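Local coordinates for protein SusD homolog (Bacteroides thetaiotaomicron VPI-5482, PDB 3IV0) that probably binds glycans at the cell surface as an outer-membrane lipoprotein of the SusD family, its own ligand being unknown, at residues Y46-I55 and Y64-M73; P81-W92 and T460-L468. All blocks are in the same frame, centred on the assembly; numbering follows the deposited sequence.

In the fold
Interactions 1 and 2 come one after the other along the chain, the first closing before the second opens, and their centres lie about 16 Å apart. Interaction 1 is local: helix 43-50 and helix 63-69 pack across a short connection. Interaction 2 joins segments 368 positions apart at their closest ends, bringing the loop between helix 73-79 and helix 93-108 against the segment that leads into helix 466-470 near the C-terminus. The two touch directly. R51 of interaction 1 reaches the backbone of T460 and the ring of W461, M73 packs on W461, and Y46 packs on I89. Both contacts are buried, and interaction 2, with these R51 contacts, joins the early part of the chain to its C-terminal segment.

Interaction 1: Y46-I55 and Y64-M73; sequences YSGDMRCAPI and YVAYLANNDM
L68 sits in the middle of this contact, its CD1 wedged against Y46 CD2 at 3.7 Å and also against the CB of M50. The ring of Y46 runs nearly parallel to that of Y64 (planes at 11°), but the two are offset, centroids 5.0 Å apart, with little of one lying over the other. It is the hydroxyl that lies over the Y64 face, Y46 OH being 3.2 Å from Y64 CE1, while its hydrogen-bond partner is N281. Selenomethionine M50 bends at its last torsion, which carries CE to V65 CG2 at 3.8 Å. The backbones close up next to this cluster: C52 N donates to L68 O at 2.9 Å, almost straight at 172°. It comes from one face of that carbonyl while N71 N comes from the other.

Toward the partly exposed N71 the packing gives way to polar contacts. The extended R51 approaches side-on, NE and NH2 both donating to the single atom N71 OD1, at 2.9 Å and 2.8 Å respectively. OD1 lies in the guanidinium plane, and one face of that group is covered by selenomethionine M73, whose CG is 3.5 Å from R51 NH2. NH2 is held further by T460 O, which probably fixes the rotation of the guanidinium. The axes of 46-50 and 64-69 cross at -76°, and N71, with positive phi, closes helix 63-69 in a Schellman motif, its side chain serving as the acceptor for R51.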
loop_
_atom_site.group_PDB
_atom_site.type_symbol
_atom_site.label_atom_id
_atom_site.label_comp_id
_atom_site.label_asym_id
_atom_site.label_seq_id
_atom_site.Cartn_x
_atom_site.Cartn_y
_atom_site.Cartn_z
ATOM N N TYR A 46 2.335 0.775 -9.979
ATOM C CA TYR A 46 1.715 0.113 -11.125
ATOM C C TYR A 46 0.545 -0.717 -10.636
ATOM O O TYR A 46 -0.526 -0.715 -11.265
ATOM C CB TYR A 46 2.688 -0.796 -11.878
ATOM C CG TYR A 46 3.619 -0.162 -12.868
ATOM C CD1 TYR A 46 4.148 1.088 -12.696
ATOM C CD2 TYR A 46 3.994 -0.894 -13.986
ATOM C CE1 TYR A 46 5.064 1.598 -13.614
ATOM C CE2 TYR A 46 4.847 -0.403 -14.904
ATOM C CZ TYR A 46 5.385 0.846 -14.711
ATOM O OH TYR A 46 6.324 1.291 -15.660
ATOM N N SER A 47 0.781 -1.489 -9.583
ATOM C CA SER A 47 -0.205 -2.457 -9.121
ATOM C C SER A 47 -1.350 -1.882 -8.306
ATOM O O SER A 47 -2.455 -2.455 -8.282
ATOM C CB SER A 47 0.475 -3.562 -8.291
ATOM O OG SER A 47 0.913 -3.080 -7.022
ATOM N N GLY A 48 -1.110 -0.780 -7.622
ATOM C CA GLY A 48 -2.086 -0.193 -6.711
ATOM C C GLY A 48 -2.722 1.097 -7.180
ATOM O O GLY A 48 -3.895 1.333 -6.874
ATOM N N ASP A 49 -1.983 1.957 -7.868
ATOM C CA ASP A 49 -2.575 3.211 -8.365
ATOM C C ASP A 49 -3.112 3.079 -9.796
ATOM O O ASP A 49 -4.189 3.579 -10.099
ATOM C CB ASP A 49 -1.533 4.305 -8.344
ATOM C CG ASP A 49 -1.052 4.612 -6.983
ATOM O OD1 ASP A 49 -1.896 4.909 -6.119
ATOM O OD2 ASP A 49 0.188 4.608 -6.778
HETATM N N MSE A 50 -2.352 2.474 -10.687
HETATM C CA MSE A 50 -2.575 2.608 -12.132
HETATM C C MSE A 50 -3.525 1.563 -12.709
HETATM O O MSE A 50 -4.256 1.831 -13.678
HETATM C CB MSE A 50 -1.216 2.555 -12.833
HETATM C CG MSE A 50 -0.290 3.750 -12.493
HETATM SE SE MSE A 50 1.410 3.552 -13.293
HETATM C CE MSE A 50 0.960 3.980 -15.113
ATOM N N ARG A 51 -3.528 0.370 -12.157
ATOM C CA ARG A 51 -4.263 -0.735 -12.725
ATOM C C ARG A 51 -5.756 -0.497 -12.601
ATOM O O ARG A 51 -6.270 -0.190 -11.521
ATOM C CB ARG A 51 -3.893 -2.026 -12.024
ATOM C CG ARG A 51 -4.412 -3.239 -12.732
ATOM C CD ARG A 51 -3.855 -4.504 -12.121
ATOM N NE ARG A 51 -4.375 -5.701 -12.773
ATOM C CZ ARG A 51 -4.066 -6.925 -12.413
ATOM N NH1 ARG A 51 -3.263 -7.135 -11.380
ATOM N NH2 ARG A 51 -4.584 -7.950 -13.027
ATOM N N CYS A 52 -6.473 -0.603 -13.728
ATOM C CA CYS A 52 -7.915 -0.324 -13.811
ATOM C C CYS A 52 -8.277 1.107 -13.445
ATOM O O CYS A 52 -9.436 1.378 -13.150
ATOM C CB CYS A 52 -8.748 -1.322 -12.993
ATOM S SG CYS A 52 -8.548 -3.030 -13.543
ATOM N N ALA A 53 -7.297 2.025 -13.419
ATOM C CA ALA A 53 -7.550 3.425 -13.179
ATOM C C ALA A 53 -7.918 4.127 -14.508
ATOM O O ALA A 53 -7.395 3.743 -15.565
ATOM C CB ALA A 53 -6.311 4.087 -12.564
ATOM N N PRO A 54 -8.788 5.131 -14.433
ATOM C CA PRO A 54 -9.200 5.892 -15.631
ATOM C C PRO A 54 -8.142 6.935 -16.004
ATOM O O PRO A 54 -8.350 8.151 -15.883
ATOM C CB PRO A 54 -10.515 6.503 -15.193
ATOM C CG PRO A 54 -10.352 6.744 -13.762
ATOM C CD PRO A 54 -9.513 5.579 -13.238
ATOM N N ILE A 55 -7.008 6.416 -16.480
ATOM C CA ILE A 55 -5.838 7.213 -16.792
ATOM C C ILE A 55 -5.468 7.054 -18.257
ATOM O O ILE A 55 -5.723 6.018 -18.885
ATOM C CB ILE A 55 -4.645 6.853 -15.873
ATOM C CG1 ILE A 55 -4.220 5.391 -15.996
ATOM C CG2 ILE A 55 -4.963 7.237 -14.433
ATOM C CD1 ILE A 55 -2.939 5.082 -15.168
ATOM N N TYR A 64 2.595 0.850 -21.381
ATOM C CA TYR A 64 2.199 0.228 -20.118
ATOM C C TYR A 64 1.066 0.973 -19.424
ATOM O O TYR A 64 0.280 0.341 -18.712
ATOM C CB TYR A 64 3.390 0.072 -19.177
ATOM C CG TYR A 64 4.047 1.340 -18.731
ATOM C CD1 TYR A 64 3.640 1.999 -17.598
ATOM C CD2 TYR A 64 5.123 1.868 -19.446
ATOM C CE1 TYR A 64 4.248 3.160 -17.174
ATOM C CE2 TYR A 64 5.737 3.048 -19.037
ATOM C CZ TYR A 64 5.297 3.681 -17.890
ATOM O OH TYR A 64 5.925 4.812 -17.454
ATOM N N VAL A 65 0.915 2.279 -19.674
ATOM C CA VAL A 65 -0.165 3.020 -19.050
ATOM C C VAL A 65 -1.521 2.457 -19.465
ATOM O O VAL A 65 -2.358 2.157 -18.626
ATOM C CB VAL A 65 -0.098 4.523 -19.354
ATOM C CG1 VAL A 65 -1.335 5.222 -18.782
ATOM C CG2 VAL A 65 1.209 5.090 -18.770
ATOM N N ALA A 66 -1.769 2.382 -20.767
ATOM C CA ALA A 66 -3.014 1.777 -21.262
ATOM C C ALA A 66 -3.149 0.326 -20.870
ATOM O O ALA A 66 -4.234 -0.112 -20.533
ATOM C CB ALA A 66 -3.153 1.919 -22.812
ATOM N N TYR A 67 -2.082 -0.465 -20.967
ATOM C CA TYR A 67 -2.199 -1.849 -20.543
ATOM C C TYR A 67 -2.695 -1.949 -19.100
ATOM O O TYR A 67 -3.612 -2.739 -18.789
ATOM C CB TYR A 67 -0.880 -2.578 -20.690
ATOM C CG TYR A 67 -0.347 -2.689 -22.108
ATOM C CD1 TYR A 67 -1.180 -2.773 -23.222
ATOM C CD2 TYR A 67 1.013 -2.777 -22.318
ATOM C CE1 TYR A 67 -0.637 -2.905 -24.504
ATOM C CE2 TYR A 67 1.542 -2.921 -23.567
ATOM C CZ TYR A 67 0.721 -2.978 -24.649
ATOM O OH TYR A 67 1.303 -3.128 -25.889
ATOM N N LEU A 68 -2.122 -1.167 -18.198
ATOM C CA LEU A 68 -2.591 -1.178 -16.813
ATOM C C LEU A 68 -4.020 -0.721 -16.701
ATOM O O LEU A 68 -4.843 -1.385 -16.052
ATOM C CB LEU A 68 -1.669 -0.328 -15.937
ATOM C CG LEU A 68 -0.320 -0.988 -15.705
ATOM C CD1 LEU A 68 0.675 0.036 -15.214
ATOM C CD2 LEU A 68 -0.427 -2.182 -14.735
ATOM N N ALA A 69 -4.341 0.386 -17.358
ATOM C CA ALA A 69 -5.694 0.937 -17.315
ATOM C C ALA A 69 -6.742 -0.075 -17.730
ATOM O O ALA A 69 -7.850 -0.087 -17.195
ATOM C CB ALA A 69 -5.797 2.171 -18.234
ATOM N N ASN A 70 -6.383 -0.887 -18.708
ATOM C CA ASN A 70 -7.284 -1.843 -19.343
ATOM C C ASN A 70 -7.171 -3.250 -18.831
ATOM O O ASN A 70 -7.809 -4.170 -19.344
ATOM C CB ASN A 70 -7.029 -1.855 -20.848
ATOM C CG ASN A 70 -7.383 -0.546 -21.522
ATOM O OD1 ASN A 70 -8.271 0.180 -21.072
ATOM N ND2 ASN A 70 -6.672 -0.237 -22.608
ATOM N N ASN A 71 -6.325 -3.464 -17.814
ATOM C CA ASN A 71 -6.091 -4.807 -17.307
ATOM C C ASN A 71 -5.605 -5.780 -18.384
ATOM O O ASN A 71 -5.842 -6.989 -18.287
ATOM C CB ASN A 71 -7.328 -5.343 -16.560
ATOM C CG ASN A 71 -7.011 -6.530 -15.674
ATOM O OD1 ASN A 71 -5.956 -6.541 -15.015
ATOM N ND2 ASN A 71 -7.854 -7.554 -15.684
ATOM N N ASP A 72 -4.839 -5.254 -19.350
ATOM C CA ASP A 72 -4.271 -6.051 -20.429
ATOM C C ASP A 72 -2.904 -6.547 -19.997
ATOM O O ASP A 72 -1.863 -6.180 -20.585
ATOM C CB ASP A 72 -4.167 -5.184 -21.699
ATOM C CG ASP A 72 -4.065 -5.997 -23.010
ATOM O OD1 ASP A 72 -3.802 -7.228 -23.044
ATOM O OD2 ASP A 72 -4.216 -5.319 -24.060
HETATM N N MSE A 73 -2.906 -7.414 -18.978
HETATM C CA MSE A 73 -1.664 -7.750 -18.325
HETATM C C MSE A 73 -0.860 -8.698 -19.186
HETATM O O MSE A 73 0.383 -8.759 -19.082
HETATM C CB MSE A 73 -1.926 -8.324 -16.907
HETATM C CG MSE A 73 -2.828 -7.517 -16.062
HETATM SE SE MSE A 73 -2.116 -5.680 -15.818
HETATM C CE MSE A 73 -0.810 -6.123 -14.451
#

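Interaction 2: P81-W92 and T460-L468; sequences PDDARGGLIMQW and TWPIHRNAL
A capped helix start is the heart of this contact: H464, just ahead of helix 466-470, accepts from N466 N through ND1 (2.9 Å) and turns the other side of its imidazole to the loop 81-92. There NE2 donates to D82 OD1 at 2.8 Å, in the plane of the ring and nearly in line with the carboxylate C-O bond, and more weakly to P81 O. Chi1 of -167° swings the H464 ring away from its own backbone N and out to this pair. The amide of Q91 covers one face, NE2 standing 3.3 Å above the ring centre, and Q91 CG packs on H464 CB. Both ring nitrogens are engaged, which probably holds the imidazole against flipping; ND1 accepting and NE2 donating is consistent with a neutral ring protonated on NE2, a tautomer D82 would probably favour. Cutting H464 back to an alanine is likely to leave D82 OD1 without this donor, take the capping acceptor from N466 N and open a gap beneath the Q91 amide.

The backbones meet where H464 N donates to M90 O at 3.0 Å, close to straight (174°). Beyond that bond the contact turns apolar. I89 CG2 makes a CH-pi contact over the six-membered ring of W461, 3.6 Å from its centroid, whereas selenomethionine M90 brings CG to the edge of the same ring and SE to P462 CB. P462 O is buried without a polar partner. On the far side W92 packs on I463 CD1 and A467 CB, and a water links W92 NE1 to A467 O.

Helix 117-142 receives W92 on I138 and F142, W461 on A141 and F142, and I463 on F142; helix 73-79 meets M90 and W461, and helix 43-50 meets I89 and W461.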
loop_
_atom_site.group_PDB
_atom_site.type_symbol
_atom_site.label_atom_id
_atom_site.label_comp_id
_atom_site.label_asym_id
_atom_site.label_seq_id
_atom_site.Cartn_x
_atom_site.Cartn_y
_atom_site.Cartn_z
ATOM N N PRO A 81 8.859 -8.003 -21.402
ATOM C CA PRO A 81 8.911 -9.313 -20.778
ATOM C C PRO A 81 9.769 -9.479 -19.533
ATOM O O PRO A 81 9.473 -10.342 -18.729
ATOM C CB PRO A 81 9.470 -10.214 -21.876
ATOM C CG PRO A 81 9.901 -9.340 -22.980
ATOM C CD PRO A 81 9.262 -8.022 -22.829
ATOM N N ASP A 82 10.865 -8.720 -19.456
ATOM C CA ASP A 82 11.866 -8.953 -18.403
ATOM C C ASP A 82 12.196 -7.735 -17.533
ATOM O O ASP A 82 12.830 -7.893 -16.447
ATOM C CB ASP A 82 13.171 -9.495 -19.019
ATOM C CG ASP A 82 13.037 -10.886 -19.544
ATOM O OD1 ASP A 82 12.254 -11.692 -18.998
ATOM O OD2 ASP A 82 13.765 -11.229 -20.501
ATOM N N ASP A 83 11.758 -6.552 -17.950
ATOM C CA ASP A 83 12.256 -5.309 -17.376
ATOM C C ASP A 83 11.266 -4.608 -16.446
ATOM O O ASP A 83 10.225 -5.181 -16.078
ATOM C CB ASP A 83 12.847 -4.387 -18.458
ATOM C CG ASP A 83 11.808 -3.621 -19.259
ATOM O OD1 ASP A 83 10.639 -3.468 -18.830
ATOM O OD2 ASP A 83 12.212 -3.105 -20.327
ATOM N N ALA A 84 11.619 -3.416 -15.988
ATOM C CA ALA A 84 10.879 -2.762 -14.900
ATOM C C ALA A 84 9.554 -2.158 -15.303
ATOM O O ALA A 84 8.896 -1.535 -14.464
ATOM C CB ALA A 84 11.755 -1.690 -14.174
ATOM N N ARG A 85 9.155 -2.293 -16.566
ATOM C CA ARG A 85 7.821 -1.886 -16.994
ATOM C C ARG A 85 6.845 -3.036 -17.029
ATOM O O ARG A 85 5.678 -2.830 -17.337
ATOM C CB ARG A 85 7.852 -1.175 -18.357
ATOM C CG ARG A 85 8.438 0.212 -18.338
ATOM C CD ARG A 85 9.957 0.251 -18.437
ATOM N NE ARG A 85 10.515 -0.472 -19.573
ATOM C CZ ARG A 85 10.657 0.011 -20.799
ATOM N NH1 ARG A 85 10.321 1.254 -21.091
ATOM N NH2 ARG A 85 11.199 -0.761 -21.732
ATOM N N GLY A 86 7.304 -4.242 -16.722
ATOM C CA GLY A 86 6.355 -5.360 -16.682
ATOM C C GLY A 86 6.902 -6.590 -16.034
ATOM O O GLY A 86 6.569 -6.908 -14.888
ATOM N N GLY A 87 7.810 -7.282 -16.718
ATOM C CA GLY A 87 8.304 -8.548 -16.222
ATOM C C GLY A 87 8.891 -8.591 -14.840
ATOM O O GLY A 87 8.732 -9.569 -14.118
ATOM N N LEU A 88 9.683 -7.594 -14.480
ATOM C CA LEU A 88 10.230 -7.584 -13.132
ATOM C C LEU A 88 9.148 -7.537 -12.086
ATOM O O LEU A 88 9.291 -8.103 -11.022
ATOM C CB LEU A 88 11.155 -6.401 -12.894
ATOM C CG LEU A 88 12.539 -6.406 -13.487
ATOM C CD1 LEU A 88 13.303 -5.124 -13.065
ATOM C CD2 LEU A 88 13.287 -7.653 -13.084
ATOM N N ILE A 89 8.085 -6.798 -12.358
ATOM C CA ILE A 89 7.010 -6.654 -11.394
ATOM C C ILE A 89 6.294 -8.008 -11.224
ATOM O O ILE A 89 5.708 -8.295 -10.202
ATOM C CB ILE A 89 6.046 -5.544 -11.867
ATOM C CG1 ILE A 89 6.765 -4.203 -12.056
ATOM C CG2 ILE A 89 4.906 -5.385 -10.855
ATOM C CD1 ILE A 89 5.922 -3.154 -12.759
HETATM N N MSE A 90 6.417 -8.857 -12.239
HETATM C CA MSE A 90 5.818 -10.186 -12.221
HETATM C C MSE A 90 6.663 -11.248 -11.540
HETATM O O MSE A 90 6.345 -12.421 -11.583
HETATM C CB MSE A 90 5.552 -10.634 -13.646
HETATM C CG MSE A 90 4.534 -9.773 -14.336
HETATM SE SE MSE A 90 4.470 -9.932 -16.274
HETATM C CE MSE A 90 3.348 -8.340 -16.601
ATOM N N GLN A 91 7.761 -10.800 -10.929
ATOM C CA GLN A 91 8.680 -11.654 -10.195
ATOM C C GLN A 91 8.638 -11.382 -8.722
ATOM O O GLN A 91 8.899 -10.266 -8.273
ATOM C CB GLN A 91 10.106 -11.466 -10.721
ATOM C CG GLN A 91 10.243 -11.955 -12.155
ATOM C CD GLN A 91 11.522 -11.552 -12.817
ATOM O OE1 GLN A 91 12.606 -11.691 -12.242
ATOM N NE2 GLN A 91 11.421 -11.027 -14.010
ATOM N N TRP A 92 8.319 -12.409 -7.956
ATOM C CA TRP A 92 8.242 -12.285 -6.508
ATOM C C TRP A 92 9.565 -12.493 -5.791
ATOM O O TRP A 92 9.632 -12.472 -4.561
ATOM C CB TRP A 92 7.125 -13.186 -5.938
ATOM C CG TRP A 92 7.201 -14.621 -6.309
ATOM C CD1 TRP A 92 8.339 -15.373 -6.495
ATOM C CD2 TRP A 92 6.102 -15.467 -6.579
ATOM N NE1 TRP A 92 7.985 -16.647 -6.820
ATOM C CE2 TRP A 92 6.623 -16.749 -6.883
ATOM C CE3 TRP A 92 4.713 -15.287 -6.554
ATOM C CZ2 TRP A 92 5.809 -17.811 -7.212
ATOM C CZ3 TRP A 92 3.892 -16.364 -6.879
ATOM C CH2 TRP A 92 4.452 -17.609 -7.201
ATOM N N THR A 460 -5.185 -10.967 -10.732
ATOM C CA THR A 460 -3.776 -11.229 -10.397
ATOM C C THR A 460 -2.851 -10.708 -11.485
ATOM O O THR A 460 -3.287 -10.462 -12.607
ATOM C CB THR A 460 -3.485 -12.715 -10.230
ATOM O OG1 THR A 460 -3.660 -13.382 -11.501
ATOM C CG2 THR A 460 -4.372 -13.320 -9.127
ATOM N N TRP A 461 -1.575 -10.517 -11.134
ATOM C CA TRP A 461 -0.494 -10.364 -12.092
ATOM C C TRP A 461 -0.099 -11.711 -12.685
ATOM O O TRP A 461 -0.131 -12.697 -12.004
ATOM C CB TRP A 461 0.742 -9.734 -11.398
ATOM C CG TRP A 461 0.612 -8.283 -11.169
ATOM C CD1 TRP A 461 -0.191 -7.669 -10.265
ATOM C CD2 TRP A 461 1.248 -7.223 -11.916
ATOM N NE1 TRP A 461 -0.062 -6.314 -10.359
ATOM C CE2 TRP A 461 0.812 -6.008 -11.370
ATOM C CE3 TRP A 461 2.191 -7.197 -12.959
ATOM C CZ2 TRP A 461 1.226 -4.779 -11.862
ATOM C CZ3 TRP A 461 2.599 -6.004 -13.444
ATOM C CH2 TRP A 461 2.120 -4.802 -12.908
ATOM N N PRO A 462 0.340 -11.711 -13.963
ATOM C CA PRO A 462 1.014 -12.886 -14.455
ATOM C C PRO A 462 2.223 -13.205 -13.597
ATOM O O PRO A 462 2.850 -12.281 -13.092
ATOM C CB PRO A 462 1.456 -12.481 -15.871
ATOM C CG PRO A 462 0.564 -11.305 -16.246
ATOM C CD PRO A 462 0.309 -10.622 -14.947
ATOM N N ILE A 463 2.534 -14.481 -13.475
ATOM C CA ILE A 463 3.754 -14.942 -12.809
ATOM C C ILE A 463 4.818 -15.152 -13.887
ATOM O O ILE A 463 4.613 -15.933 -14.815
ATOM C CB ILE A 463 3.486 -16.214 -12.037
ATOM C CG1 ILE A 463 2.593 -15.895 -10.828
ATOM C CG2 ILE A 463 4.812 -16.880 -11.551
ATOM C CD1 ILE A 463 2.004 -17.124 -10.136
ATOM N N HIS A 464 5.939 -14.446 -13.762
ATOM C CA HIS A 464 7.041 -14.569 -14.717
ATOM C C HIS A 464 7.653 -15.960 -14.693
ATOM O O HIS A 464 7.746 -16.609 -13.668
ATOM C CB HIS A 464 8.085 -13.523 -14.337
ATOM C CG HIS A 464 9.134 -13.284 -15.379
ATOM N ND1 HIS A 464 10.248 -14.088 -15.519
ATOM C CD2 HIS A 464 9.222 -12.332 -16.333
ATOM C CE1 HIS A 464 10.989 -13.615 -16.510
ATOM N NE2 HIS A 464 10.391 -12.548 -17.019
ATOM N N ARG A 465 8.104 -16.407 -15.857
ATOM C CA ARG A 465 8.740 -17.733 -15.962
ATOM C C ARG A 465 9.926 -17.921 -15.023
ATOM O O ARG A 465 10.220 -19.034 -14.621
ATOM C CB ARG A 465 9.158 -17.984 -17.405
ATOM C CG ARG A 465 10.177 -16.993 -17.904
ATOM N N ASN A 466 10.626 -16.859 -14.647
ATOM C CA ASN A 466 11.733 -17.007 -13.726
ATOM C C ASN A 466 11.307 -17.671 -12.421
ATOM O O ASN A 466 12.088 -18.363 -11.753
ATOM C CB ASN A 466 12.417 -15.660 -13.434
ATOM C CG ASN A 466 13.133 -15.060 -14.676
ATOM O OD1 ASN A 466 13.241 -15.695 -15.743
ATOM N ND2 ASN A 466 13.569 -13.809 -14.544
ATOM N N ALA A 467 10.039 -17.507 -12.048
ATOM C CA ALA A 467 9.549 -18.136 -10.835
ATOM C C ALA A 467 9.514 -19.640 -10.957
ATOM O O ALA A 467 9.672 -20.337 -9.964
ATOM C CB ALA A 467 8.154 -17.583 -10.471
ATOM N N LEU A 468 9.365 -20.143 -12.181
ATOM C CA LEU A 468 9.331 -21.584 -12.445
ATOM C C LEU A 468 10.695 -22.213 -12.466
ATOM O O LEU A 468 10.801 -23.397 -12.248
ATOM C CB LEU A 468 8.676 -21.875 -13.802
ATOM C CG LEU A 468 7.331 -21.218 -14.034
ATOM C CD1 LEU A 468 6.777 -21.527 -15.427
ATOM C CD2 LEU A 468 6.379 -21.688 -12.964
HETATM O O HOH W 1 9.686 -19.014 -7.419
#